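Local coordinates for protein TRAP-type transporter, periplasmic component (Cupriavidus necator, PDB 4P8B) that binds (S)-2-acetolactate in a cleft between its two lobes and probably passes it to a TRAP transporter as the periplasmic solute-binding component, at residues G77-E82 with T98-P103; K174-G179 with T195-A200; E185-L190 with W237-D242. All coordinates share one frame; numbering follows the deposited sequence. Where two conformers were deposited one is given.

Interaction 1 (G77-E82 with T98-P103); sequences GDQTRE and TINWSP. With X2X ((2S)-2-hydroxy-2-methyl-3-oxobutanoic acid), chain D.
Gln79 and Asn100 meet amide to amide on one wall of the ligand cleft of this family 7 solute-binding fold, where the loop leading into helix 82-88 lies against the short helical turn 98-101. Hydrogen bonds carry the contact. Gln79 NE2 donates to Asn100 OD1 over 2.9 Å and also to OAD, a carboxylate oxygen of the bound acetolactate, while Gln79 OE1 accepts from the backbone N of Trp199; together these fix how the amide is rotated. The two amide planes stand 81° apart. Asn100 ND2 reaches the ligand's keto oxygen OAC at 3.0 Å and also donates to a water, which in turn donates a hydrogen bond to Glu82 OE1. That second-shell relay should help hold the Asn100 amide. Glu82 keeps CG anti to its backbone N (chi1 -170°), and its extended chain carries the carboxylate over to the indole; the other oxygen, OE2, bonds Ser36. Lesser contacts are a CA-H...O approach from Thr80 CA to Asn100 O at 3.5 Å and Pro103 CG resting loosely by Thr80 O. At the indole edge, Trp101 NE1 bonds Glu82 OE1 at 2.8 Å, meeting it on the anti side, 22° out of the carboxylate plane.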
loop_
_atom_site.group_PDB
_atom_site.type_symbol
_atom_site.label_atom_id
_atom_site.label_comp_id
_atom_site.label_asym_id
_atom_site.label_seq_id
_atom_site.Cartn_x
_atom_site.Cartn_y
_atom_site.Cartn_z
ATOM N N GLY A 77 16.547 3.846 0.798
ATOM C CA GLY A 77 15.692 2.872 0.134
ATOM C C GLY A 77 15.049 1.830 1.027
ATOM O O GLY A 77 14.268 1.014 0.545
ATOM N N ASP A 78 15.376 1.850 2.319
ATOM C CA ASP A 78 14.932 0.802 3.234
ATOM C C ASP A 78 13.549 1.164 3.776
ATOM O O ASP A 78 13.380 1.649 4.904
ATOM C CB ASP A 78 15.957 0.671 4.343
ATOM C CG ASP A 78 15.786 -0.574 5.184
ATOM O OD1 ASP A 78 14.785 -1.287 5.008
ATOM O OD2 ASP A 78 16.682 -0.814 6.039
ATOM N N GLN A 79 12.531 0.925 2.963
ATOM C CA GLN A 79 11.196 1.423 3.240
ATOM C C GLN A 79 10.584 0.833 4.500
ATOM O O GLN A 79 9.669 1.428 5.091
ATOM C CB GLN A 79 10.299 1.167 2.024
ATOM C CG GLN A 79 10.065 -0.320 1.707
ATOM C CD GLN A 79 9.682 -0.547 0.281
ATOM O OE1 GLN A 79 10.469 -0.296 -0.603
ATOM N NE2 GLN A 79 8.474 -1.027 0.057
ATOM N N THR A 80 11.101 -0.304 4.941
ATOM C CA THR A 80 10.535 -0.946 6.117
ATOM C C THR A 80 11.113 -0.391 7.405
ATOM O O THR A 80 10.791 -0.899 8.477
ATOM C CB THR A 80 10.638 -2.491 6.086
ATOM O OG1 THR A 80 11.992 -2.903 5.879
ATOM C CG2 THR A 80 9.762 -3.082 4.980
ATOM N N ARG A 81 11.903 0.679 7.329
ATOM C CA ARG A 81 12.194 1.454 8.524
ATOM C C ARG A 81 11.902 2.939 8.327
ATOM O O ARG A 81 12.383 3.782 9.083
ATOM C CB ARG A 81 13.630 1.243 8.995
ATOM C CG ARG A 81 14.683 1.688 7.997
ATOM C CD ARG A 81 16.073 1.396 8.552
ATOM N NE ARG A 81 17.123 1.690 7.586
ATOM C CZ ARG A 81 17.680 2.881 7.413
ATOM N NH1 ARG A 81 17.326 3.914 8.163
ATOM N NH2 ARG A 81 18.643 3.033 6.501
ATOM N N GLU A 82 11.096 3.259 7.327
ATOM C CA GLU A 82 10.621 4.615 7.126
ATOM C C GLU A 82 9.846 5.144 8.347
ATOM O O GLU A 82 10.012 6.304 8.729
ATOM C CB GLU A 82 9.725 4.674 5.891
ATOM C CG GLU A 82 9.361 6.081 5.455
ATOM C CD GLU A 82 8.269 6.128 4.382
ATOM O OE1 GLU A 82 7.242 5.423 4.543
ATOM O OE2 GLU A 82 8.408 6.835 3.373
ATOM N N THR A 98 0.689 1.266 4.335
ATOM C CA THR A 98 0.515 0.515 5.566
ATOM C C THR A 98 1.435 -0.711 5.647
ATOM O O THR A 98 1.808 -1.122 6.752
ATOM C CB THR A 98 -0.951 0.112 5.775
ATOM O OG1 THR A 98 -1.397 -0.662 4.659
ATOM C CG2 THR A 98 -1.839 1.351 5.919
ATOM N N ILE A 99 1.791 -1.291 4.502
ATOM C CA ILE A 99 2.664 -2.443 4.511
ATOM C C ILE A 99 4.035 -2.083 5.098
ATOM O O ILE A 99 4.608 -2.809 5.908
ATOM C CB ILE A 99 2.833 -3.012 3.092
ATOM C CG1 ILE A 99 1.521 -3.651 2.637
ATOM C CG2 ILE A 99 3.962 -4.050 3.079
ATOM C CD1 ILE A 99 1.538 -4.071 1.181
ATOM N N ASN A 100 4.557 -0.933 4.701
ATOM C CA ASN A 100 5.926 -0.578 5.047
ATOM C C ASN A 100 6.094 -0.217 6.506
ATOM O O ASN A 100 7.187 -0.365 7.056
ATOM C CB ASN A 100 6.395 0.574 4.177
ATOM C CG ASN A 100 6.524 0.180 2.728
ATOM O OD1 ASN A 100 6.734 -0.999 2.399
ATOM N ND2 ASN A 100 6.303 1.129 1.843
ATOM N N TRP A 101 5.007 0.211 7.136
ATOM C CA TRP A 101 5.038 0.612 8.542
ATOM C C TRP A 101 4.559 -0.500 9.479
ATOM O O TRP A 101 4.608 -0.371 10.707
ATOM C CB TRP A 101 4.180 1.859 8.763
ATOM C CG TRP A 101 4.583 3.076 7.997
ATOM C CD1 TRP A 101 5.753 3.300 7.286
ATOM C CD2 TRP A 101 3.790 4.249 7.840
ATOM N NE1 TRP A 101 5.712 4.554 6.714
ATOM C CE2 TRP A 101 4.527 5.160 7.051
ATOM C CE3 TRP A 101 2.537 4.633 8.325
ATOM C CZ2 TRP A 101 4.023 6.404 6.707
ATOM C CZ3 TRP A 101 2.046 5.868 7.987
ATOM C CH2 TRP A 101 2.791 6.747 7.180
ATOM N N SER A 102 4.062 -1.583 8.904
ATOM C CA SER A 102 3.603 -2.704 9.709
ATOM C C SER A 102 4.658 -3.268 10.672
ATOM O O SER A 102 4.294 -3.666 11.764
ATOM C CB SER A 102 3.076 -3.823 8.803
ATOM O OG SER A 102 1.856 -3.446 8.206
ATOM N N PRO A 103 5.955 -3.296 10.290
ATOM C CA PRO A 103 6.916 -3.832 11.269
ATOM C C PRO A 103 6.942 -3.066 12.590
ATOM O O PRO A 103 7.209 -3.674 13.631
ATOM C CB PRO A 103 8.264 -3.730 10.534
ATOM C CG PRO A 103 7.896 -3.786 9.111
ATOM C CD PRO A 103 6.599 -3.047 8.984
HETATM O OAD X2X D . 7.300 -2.101 -2.416
HETATM C CAH X2X D . 6.167 -2.123 -2.996
HETATM O OAE X2X D . 5.763 -3.151 -3.615
HETATM C CAI X2X D . 5.273 -0.928 -2.945
HETATM C CAB X2X D . 5.906 0.172 -3.770
HETATM O OAF X2X D . 3.963 -1.259 -3.304
HETATM C CAG X2X D . 5.222 -0.540 -1.502
HETATM O OAC X2X D . 5.929 0.374 -1.078
HETATM C CAA X2X D . 4.334 -1.284 -0.562
HETATM O O HOH W 1 5.853 3.893 2.731
#

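Interaction 2 (K174-G179 with T195-A200); sequences KLRVVG and TQMSWA. With X2X ((2S)-2-hydroxy-2-methyl-3-oxobutanoic acid), chain D.
Arg176 grips the backbone carbonyl of Met197, with NE and NH2 each 3.0 Å from Met197 O, beside the parallel strand pair of a beta-alpha-beta unit. This is the tight part. The carbonyl oxygen lies at the guanidinium edge, which should help hold the group in place for the ligand: NH1 donates to OAE and NH2 to OAD of acetolactate, each over 2.8 Å and almost straight, at 176° and 178°. With CG anti to the backbone N, Arg176 CG lies 3.5 Å from CG of the selenomethionine Met197; the bend at chi2 (-91°) then turns the guanidinium toward Met197 O and the ligand. Behind it the strands are joined by three backbone bonds, Thr195 N to Leu175 O, Val177 N to Thr195 O and Met197 N to Val177 O. The solvent side begins at Lys174, whose side chain leads away, and includes the outer side of Gln196, which still runs close along Gly179, CB to CA 3.4 Å. Past the strand, Ser198 caps helix 199-208 through Asp201 N, and Trp199 sets a ring face against the ligand methyl CAB. Val177 packs on Ile184 of helix 181-189, Val178 faces helix 98-101, and Arg176 shares a backbone bond with Gly213, at the start of strand 213-216.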
loop_
_atom_site.group_PDB
_atom_site.type_symbol
_atom_site.label_atom_id
_atom_site.label_comp_id
_atom_site.label_asym_id
_atom_site.label_seq_id
_atom_site.Cartn_x
_atom_site.Cartn_y
_atom_site.Cartn_z
ATOM N N LYS A 174 9.342 -18.236 -6.935
ATOM C CA LYS A 174 10.147 -17.264 -6.211
ATOM C C LYS A 174 9.505 -15.900 -6.364
ATOM O O LYS A 174 9.674 -15.210 -7.358
ATOM C CB LYS A 174 11.572 -17.239 -6.756
ATOM C CG LYS A 174 12.303 -18.553 -6.605
ATOM C CD LYS A 174 13.731 -18.449 -7.176
ATOM C CE LYS A 174 14.482 -19.768 -7.092
ATOM N NZ LYS A 174 13.842 -20.850 -7.889
ATOM N N LEU A 175 8.710 -15.525 -5.383
ATOM C CA LEU A 175 7.938 -14.299 -5.478
ATOM C C LEU A 175 8.515 -13.257 -4.543
ATOM O O LEU A 175 8.749 -13.526 -3.378
ATOM C CB LEU A 175 6.476 -14.560 -5.137
ATOM C CG LEU A 175 5.783 -15.443 -6.184
ATOM C CD1 LEU A 175 4.377 -15.785 -5.707
ATOM C CD2 LEU A 175 5.758 -14.760 -7.549
ATOM N N ARG A 176 8.794 -12.077 -5.072
ATOM C CA ARG A 176 9.193 -10.980 -4.207
ATOM C C ARG A 176 8.005 -10.457 -3.421
ATOM O O ARG A 176 6.930 -10.256 -3.975
ATOM C CB ARG A 176 9.814 -9.857 -5.039
ATOM C CG ARG A 176 10.219 -8.616 -4.240
ATOM C CD ARG A 176 9.071 -7.638 -4.202
ATOM N NE ARG A 176 9.397 -6.455 -3.415
ATOM C CZ ARG A 176 8.598 -5.398 -3.320
ATOM N NH1 ARG A 176 7.442 -5.357 -3.952
ATOM N NH2 ARG A 176 8.986 -4.361 -2.582
ATOM N N VAL A 177 8.257 -10.183 -2.136
ATOM C CA VAL A 177 7.325 -9.485 -1.263
ATOM C C VAL A 177 8.097 -8.376 -0.540
ATOM O O VAL A 177 9.333 -8.346 -0.561
ATOM C CB VAL A 177 6.635 -10.453 -0.260
ATOM C CG1 VAL A 177 5.775 -11.490 -1.011
ATOM C CG2 VAL A 177 7.637 -11.121 0.647
ATOM N N VAL A 178 7.380 -7.478 0.120
ATOM C CA VAL A 178 8.006 -6.487 0.977
ATOM C C VAL A 178 8.423 -7.200 2.245
ATOM O O VAL A 178 7.801 -8.206 2.620
ATOM C CB VAL A 178 7.006 -5.367 1.315
ATOM C CG1 VAL A 178 7.620 -4.370 2.275
ATOM C CG2 VAL A 178 6.540 -4.677 0.046
ATOM N N GLY A 179 9.415 -6.672 2.951
ATOM C CA GLY A 179 9.887 -7.274 4.188
ATOM C C GLY A 179 8.995 -7.074 5.399
ATOM O O GLY A 179 9.410 -6.472 6.382
ATOM N N THR A 195 10.591 -14.098 -1.144
ATOM C CA THR A 195 11.771 -13.409 -0.664
ATOM C C THR A 195 11.411 -11.951 -0.475
ATOM O O THR A 195 10.683 -11.353 -1.274
ATOM C CB THR A 195 12.953 -13.547 -1.625
ATOM O OG1 THR A 195 12.518 -13.294 -2.964
ATOM C CG2 THR A 195 13.542 -14.946 -1.542
ATOM N N GLN A 196 11.870 -11.399 0.631
ATOM C CA GLN A 196 11.599 -10.011 0.936
ATOM C C GLN A 196 12.677 -9.089 0.415
ATOM O O GLN A 196 13.874 -9.352 0.534
ATOM C CB GLN A 196 11.395 -9.799 2.430
ATOM C CG GLN A 196 12.499 -10.240 3.334
ATOM C CD GLN A 196 12.030 -10.241 4.771
ATOM O OE1 GLN A 196 11.102 -10.971 5.127
ATOM N NE2 GLN A 196 12.631 -9.396 5.596
HETATM N N MSE A 197 12.229 -8.005 -0.202
HETATM C CA MSE A 197 13.150 -6.936 -0.549
HETATM C C MSE A 197 12.417 -5.646 -0.858
HETATM O O MSE A 197 11.224 -5.642 -1.125
HETATM C CB MSE A 197 14.037 -7.334 -1.721
HETATM C CG MSE A 197 13.293 -7.453 -3.001
HETATM SE SE MSE A 197 14.283 -8.415 -4.408
HETATM C CE MSE A 197 14.151 -10.170 -3.690
ATOM N N SER A 198 13.150 -4.541 -0.738
ATOM C CA SER A 198 12.601 -3.228 -1.019
ATOM C C SER A 198 12.144 -3.088 -2.448
ATOM O O SER A 198 12.527 -3.872 -3.333
ATOM C CB SER A 198 13.653 -2.158 -0.763
ATOM O OG SER A 198 14.690 -2.281 -1.736
ATOM N N TRP A 199 11.334 -2.073 -2.707
ATOM C CA TRP A 199 10.880 -1.783 -4.051
ATOM C C TRP A 199 12.103 -1.539 -4.965
ATOM O O TRP A 199 12.147 -2.037 -6.088
ATOM C CB TRP A 199 9.956 -0.570 -4.043
ATOM C CG TRP A 199 9.617 -0.047 -5.402
ATOM C CD1 TRP A 199 10.026 1.130 -5.942
ATOM C CD2 TRP A 199 8.843 -0.702 -6.401
ATOM N NE1 TRP A 199 9.531 1.260 -7.214
ATOM C CE2 TRP A 199 8.803 0.147 -7.523
ATOM C CE3 TRP A 199 8.182 -1.928 -6.460
ATOM C CZ2 TRP A 199 8.102 -0.179 -8.680
ATOM C CZ3 TRP A 199 7.490 -2.261 -7.629
ATOM C CH2 TRP A 199 7.469 -1.382 -8.721
ATOM N N ALA A 200 13.115 -0.827 -4.481
ATOM C CA ALA A 200 14.305 -0.609 -5.309
ATOM C C ALA A 200 14.939 -1.953 -5.689
ATOM O O ALA A 200 15.322 -2.207 -6.850
ATOM C CB ALA A 200 15.319 0.271 -4.587
HETATM O OAD X2X D . 7.300 -2.101 -2.416
HETATM C CAH X2X D . 6.167 -2.123 -2.996
HETATM O OAE X2X D . 5.763 -3.151 -3.615
HETATM C CAI X2X D . 5.273 -0.928 -2.945
HETATM C CAB X2X D . 5.906 0.172 -3.770
HETATM O OAF X2X D . 3.963 -1.259 -3.304
HETATM C CAG X2X D . 5.222 -0.540 -1.502
HETATM O OAC X2X D . 5.929 0.374 -1.078
HETATM C CAA X2X D . 4.334 -1.284 -0.562
#

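Interaction 3 (E185-L190 with W237-D242); sequences ETFNAL and WGYVAD
Phe187 projects from helix 181-189 to meet Trp237 and Tyr239, and the three rings form an aromatic cluster in the protein interior. Starting at its root, Phe187 CB and CG serve to carry the ring across: CG sits beside the backbone N, anti to the carbonyl carbon (chi1 -79°), which brings the far end of the ring up to the other segment. CD2 leans on Val177 of the nearby strand. CE1 comes next to the indole, 3.7 Å from Trp237 CH2, whereas CE2 on the other flank lies 3.3 Å from Tyr239 OH, which approaches near the phenyl plane. CZ, the tip, falls between the two, 3.7 Å from Tyr239 OH and 3.8 Å from Trp237 CZ2. Both ring pairs are oblique, with planes 47° apart toward Trp237 and 70° toward Tyr239. Tyr239 and Trp237 also brace each other, since Trp237 CZ2 lies 3.4 Å beneath the centre of the tyrosine ring. Leu190 CD1 also meets the indole edge, 3.8 Å from Trp237 CZ3, and Thr186 CG2 touches the tyrosine edge. No hydrogen bond crosses here. Tyr239 OH is bonded to Glu215 and Trp237 NE1 to the backbone O of ligand-binding Arg155, so the polar ends are satisfied elsewhere and the helix is held to this segment by buried hydrocarbon and ring contacts alone.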
loop_
_atom_site.group_PDB
_atom_site.type_symbol
_atom_site.label_atom_id
_atom_site.label_comp_id
_atom_site.label_asym_id
_atom_site.label_seq_id
_atom_site.Cartn_x
_atom_site.Cartn_y
_atom_site.Cartn_z
ATOM N N GLU A 185 4.588 -15.511 5.438
ATOM C CA GLU A 185 3.706 -16.578 5.904
ATOM C C GLU A 185 2.562 -16.851 4.928
ATOM O O GLU A 185 2.219 -18.019 4.685
ATOM C CB GLU A 185 3.172 -16.252 7.301
ATOM C CG GLU A 185 4.278 -16.295 8.340
ATOM C CD GLU A 185 3.780 -16.055 9.750
ATOM O OE1 GLU A 185 2.627 -16.421 10.053
ATOM O OE2 GLU A 185 4.548 -15.501 10.565
ATOM N N THR A 186 1.976 -15.807 4.352
ATOM C CA THR A 186 0.901 -16.003 3.388
ATOM C C THR A 186 1.390 -16.806 2.196
ATOM O O THR A 186 0.742 -17.764 1.767
ATOM C CB THR A 186 0.340 -14.667 2.924
ATOM O OG1 THR A 186 -0.309 -14.052 4.045
ATOM C CG2 THR A 186 -0.651 -14.832 1.778
ATOM N N PHE A 187 2.524 -16.412 1.630
ATOM C CA PHE A 187 3.020 -17.118 0.450
ATOM C C PHE A 187 3.581 -18.500 0.779
ATOM O O PHE A 187 3.474 -19.420 -0.048
ATOM C CB PHE A 187 3.987 -16.233 -0.338
ATOM C CG PHE A 187 3.274 -15.216 -1.180
ATOM C CD1 PHE A 187 2.752 -15.572 -2.408
ATOM C CD2 PHE A 187 3.086 -13.916 -0.731
ATOM C CE1 PHE A 187 2.043 -14.671 -3.171
ATOM C CE2 PHE A 187 2.387 -13.012 -1.495
ATOM C CZ PHE A 187 1.877 -13.384 -2.711
ATOM N N ASN A 188 4.137 -18.690 1.971
ATOM C CA ASN A 188 4.521 -20.035 2.414
ATOM C C ASN A 188 3.303 -20.966 2.451
ATOM O O ASN A 188 3.401 -22.129 2.079
ATOM C CB ASN A 188 5.161 -20.030 3.811
ATOM C CG ASN A 188 6.552 -19.448 3.834
ATOM O OD1 ASN A 188 7.179 -19.249 2.806
ATOM N ND2 ASN A 188 7.054 -19.195 5.033
ATOM N N ALA A 189 2.165 -20.462 2.919
ATOM C CA ALA A 189 0.946 -21.276 2.996
ATOM C C ALA A 189 0.471 -21.697 1.618
ATOM O O ALA A 189 -0.230 -22.697 1.485
ATOM C CB ALA A 189 -0.153 -20.503 3.706
ATOM N N LEU A 190 0.826 -20.919 0.604
ATOM C CA LEU A 190 0.461 -21.197 -0.782
ATOM C C LEU A 190 1.524 -22.031 -1.501
ATOM O O LEU A 190 1.414 -22.271 -2.702
ATOM C CB LEU A 190 0.203 -19.890 -1.536
ATOM C CG LEU A 190 -0.967 -19.083 -0.979
ATOM C CD1 LEU A 190 -1.042 -17.693 -1.578
ATOM C CD2 LEU A 190 -2.244 -19.841 -1.221
ATOM N N TRP A 237 -6.460 -11.628 -8.155
ATOM C CA TRP A 237 -7.049 -12.262 -6.972
ATOM C C TRP A 237 -7.444 -11.312 -5.849
ATOM O O TRP A 237 -8.195 -11.715 -4.968
ATOM C CB TRP A 237 -6.100 -13.310 -6.444
ATOM C CG TRP A 237 -4.762 -12.835 -5.918
ATOM C CD1 TRP A 237 -4.195 -11.586 -6.024
ATOM C CD2 TRP A 237 -3.825 -13.632 -5.200
ATOM N NE1 TRP A 237 -2.961 -11.587 -5.430
ATOM C CE2 TRP A 237 -2.711 -12.822 -4.903
ATOM C CE3 TRP A 237 -3.814 -14.976 -4.793
ATOM C CZ2 TRP A 237 -1.628 -13.300 -4.187
ATOM C CZ3 TRP A 237 -2.740 -15.443 -4.090
ATOM C CH2 TRP A 237 -1.649 -14.609 -3.799
ATOM N N GLY A 238 -6.989 -10.070 -5.868
ATOM C CA GLY A 238 -7.387 -9.100 -4.863
ATOM C C GLY A 238 -7.087 -9.534 -3.444
ATOM O O GLY A 238 -7.870 -9.191 -2.534
ATOM N N TYR A 239 -5.997 -10.245 -3.182
ATOM C CA TYR A 239 -5.831 -10.899 -1.886
ATOM C C TYR A 239 -5.724 -9.898 -0.735
ATOM O O TYR A 239 -6.238 -10.161 0.364
ATOM C CB TYR A 239 -4.690 -11.921 -1.849
ATOM C CG TYR A 239 -3.263 -11.396 -1.702
ATOM C CD1 TYR A 239 -2.736 -10.385 -2.528
ATOM C CD2 TYR A 239 -2.422 -11.975 -0.784
ATOM C CE1 TYR A 239 -1.419 -9.965 -2.385
ATOM C CE2 TYR A 239 -1.109 -11.588 -0.654
ATOM C CZ TYR A 239 -0.609 -10.574 -1.459
ATOM O OH TYR A 239 0.702 -10.209 -1.288
ATOM N N VAL A 240 -5.074 -8.753 -0.971
ATOM C CA VAL A 240 -5.009 -7.673 0.004
ATOM C C VAL A 240 -5.026 -6.362 -0.766
ATOM O O VAL A 240 -4.852 -6.344 -1.984
ATOM C CB VAL A 240 -3.693 -7.705 0.821
ATOM C CG1 VAL A 240 -3.521 -9.017 1.550
ATOM C CG2 VAL A 240 -2.489 -7.408 -0.061
ATOM N N ALA A 241 -5.193 -5.259 -0.054
ATOM C CA ALA A 241 -4.983 -3.940 -0.632
ATOM C C ALA A 241 -4.296 -3.080 0.404
ATOM O O ALA A 241 -4.706 -3.085 1.562
ATOM C CB ALA A 241 -6.271 -3.294 -1.071
ATOM N N ASP A 242 -3.286 -2.318 -0.000
ATOM C CA ASP A 242 -2.653 -1.384 0.909
ATOM C C ASP A 242 -3.159 0.030 0.678
ATOM O O ASP A 242 -2.963 0.596 -0.419
ATOM C CB ASP A 242 -1.093 -1.460 0.919
ATOM C CG ASP A 242 -0.424 -1.259 -0.434
ATOM O OD1 ASP A 242 -0.872 -1.824 -1.457
ATOM O OD2 ASP A 242 0.659 -0.610 -0.444
#

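In the fold
Along the chain interaction 1 closes before the other two open, while interactions 2 and 3 interleave, because helix 181-189 connects strands 174-177 and 193-196. Interactions 1 and 2, about 12 Å apart between centres, face each other across the acetolactate, each holding it from its own lobe; they touch directly across the cleft, as suits a closed, loaded state. Interaction 3, its centre about 13 Å from that of interaction 2, backs the same beta-alpha-beta unit, with Phe187 packed on Leu175 behind strand 174-177. Its centre lies about 18 Å from that of interaction 1, yet its strand 241-249 enters the five-stranded sheet, where pocket residue Asp242 touches Thr98 and Ile99.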